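Local atomic coordinates of aromatic-amino-acid transaminase TyrB (Burkholderia cenocepacia K56-2Valvano, PDB entry 4WD2), a protein that probably catalyses the pyridoxal-phosphate-dependent transfer of amino groups from aromatic amino acids to 2-oxo acids. Residues 139-144 with 182-187; 186-191 with 230-235. All blocks are in the same frame, centred on the assembly; numbering follows the deposited sequence.

Interaction 1 (139-144 with 182-187); sequences ENHRFI and IVLLHA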
ATOM      1  N   GLU A 139      -7.515 -14.371  10.479  1.00 18.48           N
ATOM      2  CA  GLU A 139      -7.078 -13.643  11.667  1.00 21.79           C
ATOM      3  C   GLU A 139      -7.074 -12.111  11.535  1.00 21.10           C
ATOM      4  O   GLU A 139      -7.107 -11.406  12.539  1.00 23.27           O
ATOM      5  CB  GLU A 139      -5.674 -14.115  12.076  1.00 25.78           C
ATOM      6  CG  GLU A 139      -4.589 -13.940  11.002  1.00 28.38           C
ATOM      7  CD  GLU A 139      -4.429 -15.158  10.098  1.00 30.54           C
ATOM      8  OE1 GLU A 139      -5.270 -16.081  10.172  1.00 31.64           O
ATOM      9  OE2 GLU A 139      -3.456 -15.189   9.312  1.00 31.14           O
ATOM     10  N   ASN A 140      -7.044 -11.588  10.314  1.00 18.40           N
ATOM     11  CA  ASN A 140      -6.955 -10.142  10.150  1.00 15.58           C
ATOM     12  C   ASN A 140      -8.254  -9.471   9.700  1.00 12.51           C
ATOM     13  O   ASN A 140      -8.297  -8.254   9.530  1.00 11.41           O
ATOM     14  CB  ASN A 140      -5.824  -9.815   9.179  1.00 17.53           C
ATOM     15  CG  ASN A 140      -4.457 -10.198   9.739  1.00 21.09           C
ATOM     16  OD1 ASN A 140      -4.173  -9.986  10.918  1.00 20.38           O
ATOM     17  ND2 ASN A 140      -3.611 -10.776   8.894  1.00 23.69           N
ATOM     18  N   HIS A 141      -9.311 -10.259   9.532  1.00 11.40           N
ATOM     19  CA  HIS A 141     -10.621  -9.725   9.159  1.00 11.46           C
ATOM     20  C   HIS A 141     -11.166  -8.776  10.220  1.00 12.13           C
ATOM     21  O   HIS A 141     -11.574  -7.655   9.910  1.00 12.72           O
ATOM     22  CB  HIS A 141     -11.619 -10.861   8.928  1.00 11.39           C
ATOM     23  CG  HIS A 141     -11.613 -11.406   7.531  1.00 12.18           C
ATOM     24  ND1 HIS A 141     -12.049 -12.677   7.233  1.00 12.25           N
ATOM     25  CD2 HIS A 141     -11.244 -10.844   6.355  1.00 11.61           C
ATOM     26  CE1 HIS A 141     -11.941 -12.882   5.929  1.00 12.82           C
ATOM     27  NE2 HIS A 141     -11.453 -11.787   5.376  1.00 12.14           N
ATOM     28  N   ARG A 142     -11.172  -9.223  11.473  1.00 11.70           N
ATOM     29  CA  ARG A 142     -11.682  -8.391  12.555  1.00 11.72           C
ATOM     30  C   ARG A 142     -10.838  -7.139  12.708  1.00 12.43           C
ATOM     31  O   ARG A 142     -11.369  -6.039  12.882  1.00 12.44           O
ATOM     32  CB  ARG A 142     -11.712  -9.150  13.880  1.00 11.27           C
ATOM     33  CG  ARG A 142     -12.205  -8.286  15.043  1.00 11.21           C
ATOM     34  CD  ARG A 142     -12.415  -9.094  16.309  1.00 12.08           C
ATOM     35  NE  ARG A 142     -13.520 -10.043  16.189  1.00 12.57           N
ATOM     36  CZ  ARG A 142     -14.795  -9.741  16.418  1.00 13.30           C
ATOM     37  NH1 ARG A 142     -15.134  -8.508  16.778  1.00 13.35           N
ATOM     38  NH2 ARG A 142     -15.732 -10.670  16.288  1.00 14.44           N
ATOM     39  N   PHE A 143      -9.523  -7.315  12.628  1.00 11.80           N
ATOM     40  CA  PHE A 143      -8.593  -6.215  12.828  1.00 12.20           C
ATOM     41  C   PHE A 143      -8.797  -5.111  11.790  1.00 12.45           C
ATOM     42  O   PHE A 143      -8.946  -3.940  12.145  1.00 14.65           O
ATOM     43  CB  PHE A 143      -7.148  -6.726  12.787  1.00 13.90           C
ATOM     44  CG  PHE A 143      -6.137  -5.747  13.332  1.00 15.65           C
ATOM     45  CD1 PHE A 143      -5.387  -4.953  12.479  1.00 16.50           C
ATOM     46  CD2 PHE A 143      -5.933  -5.625  14.700  1.00 18.63           C
ATOM     47  CE1 PHE A 143      -4.456  -4.061  12.976  1.00 17.37           C
ATOM     48  CE2 PHE A 143      -4.997  -4.729  15.203  1.00 19.73           C
ATOM     49  CZ  PHE A 143      -4.263  -3.945  14.339  1.00 18.70           C
ATOM     50  N   ILE A 144      -8.824  -5.485  10.515  1.00  9.95           N
ATOM     51  CA  ILE A 144      -8.991  -4.514   9.439  1.00  8.93           C
ATOM     52  C   ILE A 144     -10.319  -3.761   9.565  1.00 10.35           C
ATOM     53  O   ILE A 144     -10.346  -2.533   9.529  1.00 11.87           O
ATOM     54  CB  ILE A 144      -8.896  -5.192   8.050  1.00 10.60           C
ATOM     55  CG1 ILE A 144      -7.472  -5.696   7.800  1.00 12.19           C
ATOM     56  CG2 ILE A 144      -9.286  -4.228   6.943  1.00  9.97           C
ATOM     57  CD1 ILE A 144      -7.330  -6.539   6.531  1.00 12.30           C
ATOM     58  N   ILE A 182     -23.023  -5.738   6.431  1.00 11.18           N
ATOM     59  CA  ILE A 182     -21.894  -6.194   5.629  1.00 10.90           C
ATOM     60  C   ILE A 182     -21.503  -7.611   6.041  1.00 12.15           C
ATOM     61  O   ILE A 182     -21.128  -7.852   7.186  1.00 13.08           O
ATOM     62  CB  ILE A 182     -20.680  -5.250   5.774  1.00 11.11           C
ATOM     63  CG1 ILE A 182     -21.051  -3.839   5.306  1.00 12.28           C
ATOM     64  CG2 ILE A 182     -19.492  -5.790   4.983  1.00 10.05           C
ATOM     65  CD1 ILE A 182     -20.144  -2.746   5.848  1.00 12.39           C
ATOM     66  N   VAL A 183     -21.594  -8.551   5.104  1.00 10.87           N
ATOM     67  CA  VAL A 183     -21.328  -9.948   5.419  1.00  9.98           C
ATOM     68  C   VAL A 183     -20.071 -10.438   4.709  1.00 10.10           C
ATOM     69  O   VAL A 183     -20.062 -10.606   3.492  1.00 10.75           O
ATOM     70  CB  VAL A 183     -22.533 -10.840   5.036  1.00  9.79           C
ATOM     71  CG1 VAL A 183     -22.307 -12.279   5.486  1.00 10.13           C
ATOM     72  CG2 VAL A 183     -23.804 -10.292   5.654  1.00 11.02           C
ATOM     73  N   LEU A 184     -19.009 -10.659   5.478  1.00 10.14           N
ATOM     74  CA  LEU A 184     -17.750 -11.169   4.938  1.00  9.77           C
ATOM     75  C   LEU A 184     -17.866 -12.662   4.680  1.00  8.97           C
ATOM     76  O   LEU A 184     -18.159 -13.445   5.592  1.00  9.15           O
ATOM     77  CB  LEU A 184     -16.583 -10.896   5.894  1.00 11.37           C
ATOM     78  CG  LEU A 184     -15.679  -9.681   5.664  1.00 14.29           C
ATOM     79  CD1 LEU A 184     -14.614  -9.633   6.747  1.00 15.74           C
ATOM     80  CD2 LEU A 184     -15.012  -9.707   4.299  1.00 13.28           C
ATOM     81  N   LEU A 185     -17.632 -13.058   3.439  1.00  7.49           N
ATOM     82  CA  LEU A 185     -17.769 -14.455   3.049  1.00  8.46           C
ATOM     83  C   LEU A 185     -16.520 -14.955   2.341  1.00  8.55           C
ATOM     84  O   LEU A 185     -15.999 -14.281   1.454  1.00  8.78           O
ATOM     85  CB  LEU A 185     -18.988 -14.628   2.145  1.00  9.72           C
ATOM     86  CG  LEU A 185     -20.312 -14.176   2.767  1.00 11.11           C
ATOM     87  CD1 LEU A 185     -21.270 -13.679   1.705  1.00 11.70           C
ATOM     88  CD2 LEU A 185     -20.939 -15.318   3.568  1.00 11.70           C
ATOM     89  N   HIS A 186     -16.032 -16.127   2.739  1.00  8.02           N
ATOM     90  CA  HIS A 186     -14.963 -16.776   2.002  1.00  8.96           C
ATOM     91  C   HIS A 186     -15.572 -17.379   0.738  1.00 10.32           C
ATOM     92  O   HIS A 186     -16.574 -18.087   0.807  1.00 10.92           O
ATOM     93  CB  HIS A 186     -14.280 -17.851   2.849  1.00  8.25           C
ATOM     94  CG  HIS A 186     -13.596 -17.320   4.072  1.00  7.87           C
ATOM     95  ND1 HIS A 186     -12.262 -17.541   4.329  1.00  9.11           N
ATOM     96  CD2 HIS A 186     -14.067 -16.590   5.112  1.00  7.77           C
ATOM     97  CE1 HIS A 186     -11.935 -16.961   5.472  1.00  8.44           C
ATOM     98  NE2 HIS A 186     -13.013 -16.380   5.968  1.00  9.09           N
ATOM     99  N   ALA A 187     -14.982 -17.085  -0.416  1.00  9.63           N
ATOM    100  CA  ALA A 187     -15.485 -17.627  -1.683  1.00 10.52           C
ATOM    101  C   ALA A 187     -15.333 -19.144  -1.742  1.00 11.25           C
ATOM    102  O   ALA A 187     -16.191 -19.853  -2.270  1.00 12.78           O
ATOM    103  CB  ALA A 187     -14.762 -16.986  -2.857  1.00 10.20           C
TER

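Interaction 2 (186-191 with 230-235); sequences HACCHN and DADAFA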
ATOM      1  N   HIS A 186     -16.032 -16.127   2.739  1.00  8.02           N
ATOM      2  CA  HIS A 186     -14.963 -16.776   2.002  1.00  8.96           C
ATOM      3  C   HIS A 186     -15.572 -17.379   0.738  1.00 10.32           C
ATOM      4  O   HIS A 186     -16.574 -18.087   0.807  1.00 10.92           O
ATOM      5  CB  HIS A 186     -14.280 -17.851   2.849  1.00  8.25           C
ATOM      6  CG  HIS A 186     -13.596 -17.320   4.072  1.00  7.87           C
ATOM      7  ND1 HIS A 186     -12.262 -17.541   4.329  1.00  9.11           N
ATOM      8  CD2 HIS A 186     -14.067 -16.590   5.112  1.00  7.77           C
ATOM      9  CE1 HIS A 186     -11.935 -16.961   5.472  1.00  8.44           C
ATOM     10  NE2 HIS A 186     -13.013 -16.380   5.968  1.00  9.09           N
ATOM     11  N   ALA A 187     -14.982 -17.085  -0.416  1.00  9.63           N
ATOM     12  CA  ALA A 187     -15.485 -17.627  -1.683  1.00 10.52           C
ATOM     13  C   ALA A 187     -15.333 -19.144  -1.742  1.00 11.25           C
ATOM     14  O   ALA A 187     -16.191 -19.853  -2.270  1.00 12.78           O
ATOM     15  CB  ALA A 187     -14.762 -16.986  -2.857  1.00 10.20           C
ATOM     16  N   CYS A 188     -14.221 -19.627  -1.200  1.00 11.76           N
ATOM     17  CA  CYS A 188     -13.897 -21.050  -1.159  1.00  9.06           C
ATOM     18  C   CYS A 188     -12.585 -21.167  -0.399  1.00  8.72           C
ATOM     19  O   CYS A 188     -12.003 -20.144  -0.036  1.00  7.41           O
ATOM     20  CB  CYS A 188     -13.764 -21.647  -2.561  1.00  8.46           C
ATOM     21  SG  CYS A 188     -12.434 -20.923  -3.528  1.00 12.35           S
ATOM     22  N   CYS A 189     -12.124 -22.396  -0.165  1.00  8.73           N
ATOM     23  CA  CYS A 189     -10.841 -22.631   0.511  1.00  8.80           C
ATOM     24  C   CYS A 189     -10.756 -21.856   1.820  1.00 10.12           C
ATOM     25  O   CYS A 189      -9.844 -21.050   2.025  1.00 10.50           O
ATOM     26  CB  CYS A 189      -9.676 -22.259  -0.414  1.00  8.50           C
ATOM     27  SG  CYS A 189      -9.603 -23.271  -1.932  1.00 12.49           S
ATOM     28  N   HIS A 190     -11.728 -22.101   2.698  1.00 10.03           N
ATOM     29  CA  HIS A 190     -11.878 -21.322   3.922  1.00  8.72           C
ATOM     30  C   HIS A 190     -10.614 -21.315   4.770  1.00  9.00           C
ATOM     31  O   HIS A 190      -9.975 -22.344   4.973  1.00  6.66           O
ATOM     32  CB  HIS A 190     -13.051 -21.851   4.751  1.00  8.37           C
ATOM     33  CG  HIS A 190     -13.409 -20.979   5.915  1.00  7.26           C
ATOM     34  ND1 HIS A 190     -12.906 -21.183   7.182  1.00  7.64           N
ATOM     35  CD2 HIS A 190     -14.226 -19.903   6.003  1.00  7.29           C
ATOM     36  CE1 HIS A 190     -13.396 -20.267   8.000  1.00  8.11           C
ATOM     37  NE2 HIS A 190     -14.197 -19.476   7.309  1.00  7.74           N
ATOM     38  N   ASN A 191     -10.258 -20.128   5.243  1.00  8.84           N
ATOM     39  CA  ASN A 191      -9.133 -19.943   6.136  1.00  8.46           C
ATOM     40  C   ASN A 191      -9.704 -19.518   7.483  1.00  8.39           C
ATOM     41  O   ASN A 191     -10.310 -18.458   7.586  1.00 11.28           O
ATOM     42  CB  ASN A 191      -8.170 -18.895   5.558  1.00  9.42           C
ATOM     43  CG  ASN A 191      -6.922 -18.697   6.405  1.00 11.55           C
ATOM     44  OD1 ASN A 191      -6.721 -19.376   7.399  1.00 12.62           O
ATOM     45  ND2 ASN A 191      -6.066 -17.765   5.992  1.00 10.90           N
ATOM     46  N   ASP A 230     -12.397 -21.435 -12.318  1.00  9.54           N
ATOM     47  CA  ASP A 230     -13.790 -21.101 -12.597  1.00 10.40           C
ATOM     48  C   ASP A 230     -14.739 -21.517 -11.475  1.00  9.32           C
ATOM     49  O   ASP A 230     -15.558 -20.721 -11.027  1.00  9.32           O
ATOM     50  CB  ASP A 230     -14.229 -21.735 -13.913  1.00 10.60           C
ATOM     51  CG  ASP A 230     -13.427 -21.223 -15.099  1.00 12.36           C
ATOM     52  OD1 ASP A 230     -13.679 -20.075 -15.538  1.00 12.12           O
ATOM     53  OD2 ASP A 230     -12.554 -21.972 -15.589  1.00 12.29           O
ATOM     54  N   ALA A 231     -14.629 -22.761 -11.021  1.00  9.70           N
ATOM     55  CA  ALA A 231     -15.495 -23.257  -9.956  1.00  9.02           C
ATOM     56  C   ALA A 231     -15.249 -22.508  -8.648  1.00  9.16           C
ATOM     57  O   ALA A 231     -16.176 -22.259  -7.876  1.00  8.35           O
ATOM     58  CB  ALA A 231     -15.290 -24.763  -9.757  1.00  9.85           C
ATOM     59  N   ASP A 232     -13.995 -22.140  -8.403  1.00  9.83           N
ATOM     60  CA  ASP A 232     -13.655 -21.434  -7.175  1.00  9.36           C
ATOM     61  C   ASP A 232     -14.322 -20.052  -7.125  1.00  7.88           C
ATOM     62  O   ASP A 232     -14.570 -19.520  -6.044  1.00  6.28           O
ATOM     63  CB  ASP A 232     -12.129 -21.311  -7.023  1.00  9.64           C
ATOM     64  CG  ASP A 232     -11.472 -22.622  -6.582  1.00 10.58           C
ATOM     65  OD1 ASP A 232     -12.195 -23.578  -6.232  1.00  8.33           O
ATOM     66  OD2 ASP A 232     -10.224 -22.696  -6.569  1.00 12.88           O
ATOM     67  N   ALA A 233     -14.640 -19.487  -8.286  1.00  7.39           N
ATOM     68  CA  ALA A 233     -15.278 -18.175  -8.330  1.00  9.15           C
ATOM     69  C   ALA A 233     -16.807 -18.230  -8.451  1.00  9.49           C
ATOM     70  O   ALA A 233     -17.436 -17.194  -8.699  1.00  7.94           O
ATOM     71  CB  ALA A 233     -14.705 -17.364  -9.481  1.00 11.27           C
ATOM     72  N   PHE A 234     -17.403 -19.412  -8.264  1.00 10.21           N
ATOM     73  CA  PHE A 234     -18.851 -19.582  -8.464  1.00  9.32           C
ATOM     74  C   PHE A 234     -19.685 -18.593  -7.657  1.00  9.97           C
ATOM     75  O   PHE A 234     -20.635 -18.016  -8.182  1.00  9.47           O
ATOM     76  CB  PHE A 234     -19.323 -21.007  -8.119  1.00  8.79           C
ATOM     77  CG  PHE A 234     -20.837 -21.154  -8.124  1.00  8.40           C
ATOM     78  CD1 PHE A 234     -21.519 -21.384  -9.308  1.00  7.92           C
ATOM     79  CD2 PHE A 234     -21.572 -21.021  -6.950  1.00  6.71           C
ATOM     80  CE1 PHE A 234     -22.904 -21.498  -9.324  1.00  8.71           C
ATOM     81  CE2 PHE A 234     -22.950 -21.127  -6.957  1.00  7.32           C
ATOM     82  CZ  PHE A 234     -23.621 -21.362  -8.144  1.00  7.19           C
ATOM     83  N   ALA A 235     -19.340 -18.412  -6.385  1.00 10.97           N
ATOM     84  CA  ALA A 235     -20.108 -17.536  -5.503  1.00 10.99           C
ATOM     85  C   ALA A 235     -20.125 -16.105  -6.032  1.00  9.66           C
ATOM     86  O   ALA A 235     -21.165 -15.447  -6.046  1.00  9.49           O
ATOM     87  CB  ALA A 235     -19.543 -17.571  -4.095  1.00 10.79           C
TER
HETATM   88  O   HOH W   1     -17.007 -19.717  -4.806  1.00 13.80           O

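Interaction 1 (139-144 with 182-187)
H141 meets strand 182-186 through its imidazole, which touches L184 with a face and H186 with its edge. The methyl CD1 of L184 sits over the ring, 3.7 Å from the centroid of the H141 imidazole and 21° off its normal: a CH-pi contact displaced a little toward the CG-CD2 side. H186 comes in at the far end of the ring, close to its plane, where H186 NE2 lies 3.7 Å from H141 CE1. The two imidazoles meet obliquely, with 82° between their planes and their centroids 5.4 Å apart. H186 reaches this position because its CG stands anti to its own carbonyl carbon (chi1 -63°), which brings the ring's end back toward the helix. No hydrogen bond joins the two segments directly. Instead S137 OG hydrogen-bonds both H141 ND1 and H186 NE2, and D219 OD2 takes the other nitrogen, H141 NE2, so that the imidazole is gripped at both nitrogens and its rotation fixed. W138 packs edge-to-face with H141, while L133 lies against both H141 and L184. N140, just before H141, hydrogen-bonds through OD1 to R288 of the second subunit. A histidine backing an aspartate is characteristic of the cofactor site in fold type I aminotransferases, consistent with D219 being the aspartate that, in relatives, pairs with the pyridine nitrogen.

Interaction 2 (186-191 with 230-235)
The carboxylate of D232 has the sulfur of C188 beside it, with D232 CG 3.6 Å from C188 SG. The same sulfur lies still closer to the methylene, 3.5 Å from D232 CB. C188 gets there with SG between its backbone N and carbonyl carbon (chi1 62°). Both carboxylate oxygens are engaged by backbone N-H groups, OD1 by A227 and OD2 by G224 and G226, which fixes the rotation of the group next to the sulfur. At the other end of 186-191 the imidazoles of H186 and H190 overlap, H190 CD2 lying over the centre of the H186 ring. This is the loop that leaves the C-terminal end of strand 182-186 in the fold type I transaminase sheet, and its N191 carries ND2 to O3 of the pyridoxal-phosphate lysine at position 254. A water bridges the two segments. It donates to A187 O and, at 2.7 Å, to D232 O, and accepts from A235 N at 3.1 Å. A233, at the N-cap position, and F234 lie between D232 and A235, and the water thus links the end of helix 229-232 to a first-turn N-H of helix 234-241. Beside it, A187 CB packs 4.1 Å from D232 O.

Overall arrangement
Both contacts are buried and share H186 and A187, where strand 182-186 runs out into its loop; the centres of interactions 1 and 2 lie about 14 Å apart. Interaction 1 holds the strand itself to the start of helix 141-147, with a ring face under a methyl, a ring edge and side-chain hydrogen bonds relayed through S137. Interaction 2 holds the following loop to the broken helix 229-232/234-241, using small side chains, a sulfur and a water between backbone groups. The first borders the subunit interface, through N140 and F143; no other protein chain touches the segments of the second. The H186 ring lies between the two contacts, touching H141 and H190.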